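Local coordinates for protein peptidase S15/CocE/NonD (Thaumarchaeota archaeon SCGC AB-539-E09, PDB 4PF1) that acts as an aminopeptidase, probably cleaving residues from the amino ends of peptides by the serine chemistry of its alpha/beta hydrolase fold, at residues D43-N48 / R107-E113; E427-D431 / Q575-S579; K223-G227 / M244-M250. All coordinates share one frame; numbering follows the deposited sequence.

In the fold
Contacts 1 and 3 both lie in the S15 peptidase region, whereas contact 2 lies in the region related to the C-terminal non-catalytic domain. Along the chain they follow in series: contact 1 closes before 223-227 begins, and contact 3 closes before 427-431. Contact 1 joins strand 46-54 and the loop that follows strand 100-105, its neighbour in the large mixed sheet of the hydrolase fold. Contact 3 is in the helical region between strands 178-184 and 287-292, its centre about 27 Å from that of contact 1. Contact 2 joins two antiparallel sheets; its centre is about 30 Å from that of contact 3 and 48 Å from that of contact 1. The three thus illustrate loop-to-strand, helical and inter-sheet fastening.

Contact 1. Residues D43-N48 / R107-E113; sequences DGVKLN and RGKYGSE
The guanidinium of R107 meets the carboxylate of D43 at its edge, while V45 lays CG1 over one of its faces. The pair is an end-on salt bridge with two hydrogen bonds, one from each terminal nitrogen: D43 OD2 receives R107 NH2 (2.8 Å) on its syn lone pair, and D43 OD1 is met by R107 NH1 (3.0 Å) from above the carboxylate plane. The two flat groups are turned 50° against each other, consistent with the unequal approach to the two oxygens. R107 bends at chi3 (-74°) to bring its two terminal nitrogens to the acid, and V45 crosses the arginine at about a right angle, its CB 3.4 Å from R107 NH2.

Next, K46 and E113 are joined by a pair of bonds. E113 N gives a nearly straight backbone bond to K46 O (3.0 Å), and the same glutamate returns its carboxylate alongside K46, where E113 OE1 accepts from K46 N at 3.1 Å, met from above the carboxylate plane. One water joins E113 OE1, G44 O and K46 NZ; the direct salt bridge from K46 NZ to E113 OE2 is long, at 4.0 Å. Further on, S112 OG accepts from N48 N (2.8 Å) and is also bonded to D105 O, tying strand 46-54 to the end of strand 100-105. A type II' turn from K109 to S112 brings G111 against the side of N48, whose ND2 is held by E72 and D105.

Chemically, the loop is fastened by an ion pair at the D43 end and, from K46 to N48, by main-chain groups bonded to a carboxylate, a carbonyl and a hydroxyl. R107 NH1 also forms a salt bridge with D136, so two carboxylates share the guanidinium's charge, which probably helps fix its orientation.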
# COMPACT_ATOMS: atom_id res chain seq x y z
N ASP A 43 -15.06 34.93 38.31
CA ASP A 43 -16.27 35.62 37.88
C ASP A 43 -17.51 34.68 37.94
O ASP A 43 -18.61 35.08 37.55
CB ASP A 43 -16.09 36.23 36.47
CG ASP A 43 -15.93 35.24 35.34
OD1 ASP A 43 -15.48 34.09 35.60
OD2 ASP A 43 -16.22 35.61 34.18
N GLY A 44 -17.31 33.47 38.46
CA GLY A 44 -18.38 32.49 38.62
C GLY A 44 -18.55 31.53 37.45
O GLY A 44 -19.21 30.49 37.60
N VAL A 45 -17.98 31.87 36.29
CA VAL A 45 -18.04 31.04 35.07
C VAL A 45 -17.26 29.73 35.31
O VAL A 45 -16.14 29.77 35.81
CB VAL A 45 -17.53 31.84 33.84
CG1 VAL A 45 -17.45 30.96 32.60
CG2 VAL A 45 -18.42 33.06 33.58
N LYS A 46 -17.87 28.57 35.00
CA LYS A 46 -17.27 27.26 35.25
C LYS A 46 -16.59 26.66 34.01
O LYS A 46 -17.18 26.65 32.93
CB LYS A 46 -18.31 26.27 35.81
CG LYS A 46 -18.85 26.66 37.19
CD LYS A 46 -19.80 25.61 37.73
CE LYS A 46 -20.87 26.20 38.61
NZ LYS A 46 -21.95 26.85 37.81
N LEU A 47 -15.36 26.12 34.19
CA LEU A 47 -14.60 25.49 33.11
C LEU A 47 -14.56 23.97 33.28
O LEU A 47 -14.29 23.48 34.38
CB LEU A 47 -13.15 26.03 33.03
CG LEU A 47 -12.94 27.56 32.84
CD1 LEU A 47 -11.49 27.86 32.49
CD2 LEU A 47 -13.85 28.13 31.75
N ASN A 48 -14.83 23.23 32.19
CA ASN A 48 -14.82 21.77 32.19
C ASN A 48 -13.39 21.25 32.31
O ASN A 48 -12.55 21.56 31.46
CB ASN A 48 -15.51 21.23 30.94
CG ASN A 48 -15.76 19.74 30.98
OD1 ASN A 48 -16.05 19.16 32.04
ND2 ASN A 48 -15.65 19.10 29.83
N ARG A 107 -12.33 28.71 28.22
CA ARG A 107 -13.57 29.47 28.32
C ARG A 107 -14.29 29.55 26.97
O ARG A 107 -13.67 29.82 25.94
CB ARG A 107 -13.27 30.88 28.86
CG ARG A 107 -14.50 31.70 29.23
CD ARG A 107 -14.11 33.09 29.70
NE ARG A 107 -13.53 33.07 31.06
CZ ARG A 107 -14.19 33.45 32.15
NH1 ARG A 107 -13.59 33.39 33.34
NH2 ARG A 107 -15.43 33.90 32.07
N GLY A 108 -15.59 29.26 26.99
CA GLY A 108 -16.46 29.33 25.82
C GLY A 108 -16.44 28.16 24.86
O GLY A 108 -17.13 28.21 23.84
N LYS A 109 -15.64 27.11 25.15
CA LYS A 109 -15.55 25.96 24.25
C LYS A 109 -16.04 24.66 24.89
O LYS A 109 -15.75 24.38 26.05
CB LYS A 109 -14.11 25.76 23.72
CG LYS A 109 -13.68 26.76 22.63
CD LYS A 109 -14.67 26.89 21.44
CE LYS A 109 -14.75 25.64 20.57
NZ LYS A 109 -15.96 25.64 19.72
N TYR A 110 -16.78 23.87 24.07
CA TYR A 110 -17.31 22.53 24.37
C TYR A 110 -18.04 22.45 25.73
O TYR A 110 -19.17 22.91 25.84
CB TYR A 110 -16.20 21.47 24.27
CG TYR A 110 -15.78 21.18 22.84
CD1 TYR A 110 -16.44 20.23 22.08
CD2 TYR A 110 -14.72 21.88 22.25
CE1 TYR A 110 -16.06 19.97 20.76
CE2 TYR A 110 -14.32 21.61 20.94
CZ TYR A 110 -15.00 20.65 20.20
OH TYR A 110 -14.61 20.38 18.92
N GLY A 111 -17.39 21.83 26.73
CA GLY A 111 -17.97 21.62 28.05
C GLY A 111 -17.96 22.82 28.97
O GLY A 111 -18.64 22.81 30.00
N SER A 112 -17.15 23.85 28.64
CA SER A 112 -17.00 25.04 29.47
C SER A 112 -18.06 26.10 29.18
O SER A 112 -18.56 26.20 28.06
CB SER A 112 -15.62 25.65 29.30
OG SER A 112 -14.62 24.83 29.89
N GLU A 113 -18.36 26.92 30.20
CA GLU A 113 -19.28 28.04 30.12
C GLU A 113 -18.54 29.28 29.62
O GLU A 113 -17.32 29.23 29.38
CB GLU A 113 -19.90 28.33 31.50
CG GLU A 113 -20.86 27.26 31.99
CD GLU A 113 -21.30 27.40 33.44
OE1 GLU A 113 -20.79 28.30 34.14
OE2 GLU A 113 -22.16 26.60 33.87
O HOH W 1 -21.63 29.35 36.47

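Contact 2. Residues E427-D431 / Q575-S579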
# COMPACT_ATOMS: atom_id res chain seq x y z
N GLU A 427 13.17 37.73 -16.07
CA GLU A 427 11.79 38.16 -16.28
C GLU A 427 10.81 36.99 -16.40
O GLU A 427 11.14 35.95 -16.95
CB GLU A 427 11.72 39.03 -17.54
CG GLU A 427 10.45 39.84 -17.68
CD GLU A 427 10.40 40.65 -18.96
OE1 GLU A 427 10.07 40.07 -20.02
OE2 GLU A 427 10.69 41.86 -18.90
N TYR A 428 9.58 37.21 -15.89
CA TYR A 428 8.45 36.28 -16.01
C TYR A 428 7.13 37.03 -15.86
O TYR A 428 7.11 38.13 -15.29
CB TYR A 428 8.55 35.11 -15.00
CG TYR A 428 8.24 35.47 -13.56
CD1 TYR A 428 9.21 36.05 -12.75
CD2 TYR A 428 7.02 35.14 -12.98
CE1 TYR A 428 8.98 36.29 -11.40
CE2 TYR A 428 6.76 35.42 -11.64
CZ TYR A 428 7.74 36.00 -10.85
OH TYR A 428 7.49 36.27 -9.53
N VAL A 429 6.04 36.44 -16.37
CA VAL A 429 4.72 37.04 -16.27
C VAL A 429 3.89 36.24 -15.26
O VAL A 429 3.75 35.02 -15.40
CB VAL A 429 4.01 37.16 -17.65
CG1 VAL A 429 2.61 37.74 -17.50
CG2 VAL A 429 4.84 37.99 -18.62
N SER A 430 3.37 36.93 -14.23
CA SER A 430 2.51 36.31 -13.23
C SER A 430 1.06 36.60 -13.58
O SER A 430 0.65 37.76 -13.64
CB SER A 430 2.86 36.82 -11.84
OG SER A 430 1.87 36.42 -10.90
N ASP A 431 0.28 35.54 -13.83
CA ASP A 431 -1.12 35.66 -14.21
C ASP A 431 -2.03 35.22 -13.05
O ASP A 431 -2.13 34.02 -12.76
CB ASP A 431 -1.39 34.83 -15.49
CG ASP A 431 -2.80 34.94 -16.05
OD1 ASP A 431 -3.56 35.83 -15.60
OD2 ASP A 431 -3.14 34.16 -16.96
N GLN A 575 14.00 29.31 -5.74
CA GLN A 575 12.84 29.46 -6.62
C GLN A 575 12.04 30.69 -6.20
O GLN A 575 11.83 30.90 -5.00
CB GLN A 575 11.96 28.20 -6.62
CG GLN A 575 12.49 27.08 -7.52
CD GLN A 575 11.56 25.88 -7.62
OE1 GLN A 575 10.34 25.97 -7.46
NE2 GLN A 575 12.13 24.73 -7.94
N VAL A 576 11.67 31.54 -7.17
CA VAL A 576 10.88 32.76 -6.92
C VAL A 576 9.60 32.74 -7.79
O VAL A 576 9.67 32.50 -8.99
CB VAL A 576 11.71 34.07 -7.10
CG1 VAL A 576 10.80 35.30 -7.20
CG2 VAL A 576 12.71 34.24 -5.96
N GLN A 577 8.44 32.97 -7.15
CA GLN A 577 7.14 33.01 -7.81
C GLN A 577 6.25 34.10 -7.18
O GLN A 577 6.67 34.72 -6.20
CB GLN A 577 6.46 31.63 -7.78
CG GLN A 577 6.32 31.02 -6.39
CD GLN A 577 5.88 29.58 -6.46
OE1 GLN A 577 6.56 28.72 -7.03
NE2 GLN A 577 4.74 29.27 -5.86
N SER A 578 5.06 34.37 -7.76
CA SER A 578 4.19 35.46 -7.30
C SER A 578 2.82 34.99 -6.76
O SER A 578 1.95 35.83 -6.49
CB SER A 578 3.99 36.48 -8.40
OG SER A 578 5.16 37.27 -8.59
N SER A 579 2.64 33.68 -6.57
CA SER A 579 1.41 33.09 -6.01
C SER A 579 1.71 31.73 -5.38
O SER A 579 2.67 31.07 -5.76
CB SER A 579 0.33 32.97 -7.08
OG SER A 579 0.78 32.28 -8.24
O HOH W 2 1.62 33.82 -10.34
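Y428 and S578 join hydroxyl to hydroxyl, Y428 OH lying 2.7 Å from S578 OG, with either able to be the donor. The phenol oxygen also comes close to the backbone on that side, 3.4 Å from Q577 C, and to V576 at the margin of van der Waals distance, 4.2 Å from its CG1. Beside this pair S430 packs against the same serine: S430 OG touches S578 CB at 3.3 Å, the two hydroxyls pointing away from each other with no bond between them.

The tyrosine ring can reach across because its CG stands between the backbone N and the carbonyl carbon (chi1 74°), and the phenol then projects from the strand toward 575-579. In the second shell, S578 OG has a further partner in Q608 NE2, which gives this buried hydroxyl two bonds, with a further weak one to D502 O. S430 OG is bonded to Q589 OE1 and also receives a water at 2.7 Å; the same water lies 2.7 Å from S579 OG, so it bridges S430 and S579 beyond the serine pair. The chain beyond S578 is steadied by Q577, whose NE2 donates to S579 O at 2.7 Å, while S579 OG bonds to V436 N.

Strand 425-430 runs antiparallel to strand 606-625 in one sheet, whereas strand 571-577 lies between 471-474 and 502-510 in another. The contact therefore bridges two sheets rather than extending either, as in the beta sandwich of this C-terminal family. W503 from strand 502-510 and L471 from strand 471-474 pack against Y428, and Q608 of strand 606-625 touches both Y428 and S430.

Contact 3. Residues K223-G227 / M244-M250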
# COMPACT_ATOMS: atom_id res chain seq x y z
N LYS A 223 -20.30 22.20 10.98
CA LYS A 223 -18.99 22.12 10.35
C LYS A 223 -19.00 22.53 8.87
O LYS A 223 -20.00 22.36 8.18
CB LYS A 223 -18.38 20.72 10.53
CG LYS A 223 -17.87 20.49 11.95
CD LYS A 223 -17.21 19.14 12.12
CE LYS A 223 -16.98 18.83 13.58
NZ LYS A 223 -16.22 17.56 13.76
N TRP A 224 -17.86 23.09 8.43
CA TRP A 224 -17.61 23.60 7.07
C TRP A 224 -18.04 22.60 6.00
O TRP A 224 -17.61 21.45 6.02
CB TRP A 224 -16.12 23.96 6.92
CG TRP A 224 -15.73 24.49 5.57
CD1 TRP A 224 -15.32 23.77 4.49
CD2 TRP A 224 -15.64 25.87 5.19
NE1 TRP A 224 -15.01 24.61 3.45
CE2 TRP A 224 -15.19 25.91 3.85
CE3 TRP A 224 -15.89 27.09 5.85
CZ2 TRP A 224 -14.99 27.11 3.16
CZ3 TRP A 224 -15.68 28.28 5.17
CH2 TRP A 224 -15.25 28.28 3.84
N TRP A 225 -18.92 23.04 5.10
CA TRP A 225 -19.40 22.19 4.02
C TRP A 225 -18.58 22.43 2.74
O TRP A 225 -17.95 23.49 2.60
CB TRP A 225 -20.92 22.38 3.76
CG TRP A 225 -21.33 23.80 3.48
CD1 TRP A 225 -21.83 24.70 4.37
CD2 TRP A 225 -21.33 24.45 2.20
NE1 TRP A 225 -22.11 25.89 3.73
CE2 TRP A 225 -21.81 25.76 2.40
CE3 TRP A 225 -20.95 24.06 0.90
CZ2 TRP A 225 -21.94 26.69 1.35
CZ3 TRP A 225 -21.07 24.97 -0.13
CH2 TRP A 225 -21.57 26.27 0.09
N SER A 226 -18.57 21.44 1.83
CA SER A 226 -17.82 21.51 0.58
C SER A 226 -18.70 21.24 -0.63
O SER A 226 -19.65 20.46 -0.55
CB SER A 226 -16.67 20.51 0.61
OG SER A 226 -15.86 20.61 -0.56
N GLY A 227 -18.36 21.87 -1.75
CA GLY A 227 -19.04 21.67 -3.03
C GLY A 227 -18.07 21.21 -4.10
O GLY A 227 -18.47 21.00 -5.25
N MET A 244 -15.69 33.80 -0.36
CA MET A 244 -15.67 32.42 0.14
C MET A 244 -16.32 32.38 1.53
O MET A 244 -17.11 31.47 1.81
CB MET A 244 -14.24 31.86 0.19
CG MET A 244 -14.19 30.35 0.42
SD MET A 244 -14.71 29.39 -1.02
CE MET A 244 -14.52 27.76 -0.39
N ALA A 245 -16.02 33.38 2.38
CA ALA A 245 -16.59 33.50 3.72
C ALA A 245 -18.09 33.84 3.66
O ALA A 245 -18.87 33.28 4.42
CB ALA A 245 -15.84 34.56 4.51
N ALA A 246 -18.48 34.71 2.71
CA ALA A 246 -19.89 35.09 2.50
C ALA A 246 -20.71 33.92 1.95
O ALA A 246 -21.89 33.81 2.28
CB ALA A 246 -19.98 36.29 1.56
N SER A 247 -20.09 33.03 1.13
CA SER A 247 -20.77 31.85 0.56
C SER A 247 -21.14 30.83 1.66
O SER A 247 -22.02 29.99 1.45
CB SER A 247 -19.92 31.19 -0.52
OG SER A 247 -18.78 30.53 0.01
N ARG A 248 -20.48 30.92 2.84
CA ARG A 248 -20.74 30.05 3.99
C ARG A 248 -21.51 30.78 5.10
O ARG A 248 -21.81 30.18 6.13
CB ARG A 248 -19.41 29.47 4.53
CG ARG A 248 -19.08 28.08 3.99
CD ARG A 248 -18.70 28.11 2.53
NE ARG A 248 -18.20 26.81 2.07
CZ ARG A 248 -17.95 26.52 0.80
NH1 ARG A 248 -18.18 27.41 -0.15
NH2 ARG A 248 -17.48 25.32 0.47
N GLY A 249 -21.85 32.05 4.85
CA GLY A 249 -22.58 32.90 5.78
C GLY A 249 -21.82 33.16 7.07
O GLY A 249 -22.35 32.92 8.16
N MET A 250 -20.56 33.62 6.94
CA MET A 250 -19.66 33.84 8.07
C MET A 250 -19.66 35.28 8.59
O MET A 250 -18.79 35.64 9.40
CB MET A 250 -18.22 33.43 7.68
CG MET A 250 -18.05 31.95 7.46
SD MET A 250 -16.36 31.47 7.07
CE MET A 250 -15.56 31.78 8.65
O HOH W 3 -22.84 27.74 5.80
O HOH W 4 -16.47 24.02 -1.76
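An arginine stacked between two tryptophans, set just where helix 241-247 ends in a Schellman motif, defines this contact: the guanidinium of R248 is inserted between the indoles of W224 and W225. On W225 the stack is nearly parallel, the planes 4° apart, and a cation-pi contact puts R248 CZ 3.7 Å from the centroid of the six-membered ring. On the opposite face W224 is tilted by 22°, and the closest atom is R248 NE, 3.4 Å from W224 CZ2. The aliphatic part of the arginine joins in, its CG making a CH-pi contact with the W224 six-membered ring and its CD with that of W225.

The bent chain at R248 chi2 (71°) turns the guanidinium back toward the loop, where NH2 donates to W225 O at 2.8 Å, so the residue that supplies one aromatic face also supplies an acceptor. R248 NH1 is held within its own segment by S247 OG, a hydroxyl that itself donates to M244 O. Around the edge of W224 stand two methionines, M244 with CE 3.6 Å from W224 CZ2 and M250 in a Met-aromatic contact, its SD 3.8 Å from W224 CZ3.

At the end of the helix, G249 takes the positive phi of the Schellman motif; the two bonds back are M250 N to A245 O and G249 N to A246 O, and A245 O also accepts from R248 N. F30 of a neighbouring subunit meets W225 edge-to-face, which places the stack at a subunit interface. Two waters bridge the segments: one links W225 NE1 with R248 O, while the other accepts from G227 N and, at 2.8 Å, from R248 NH2.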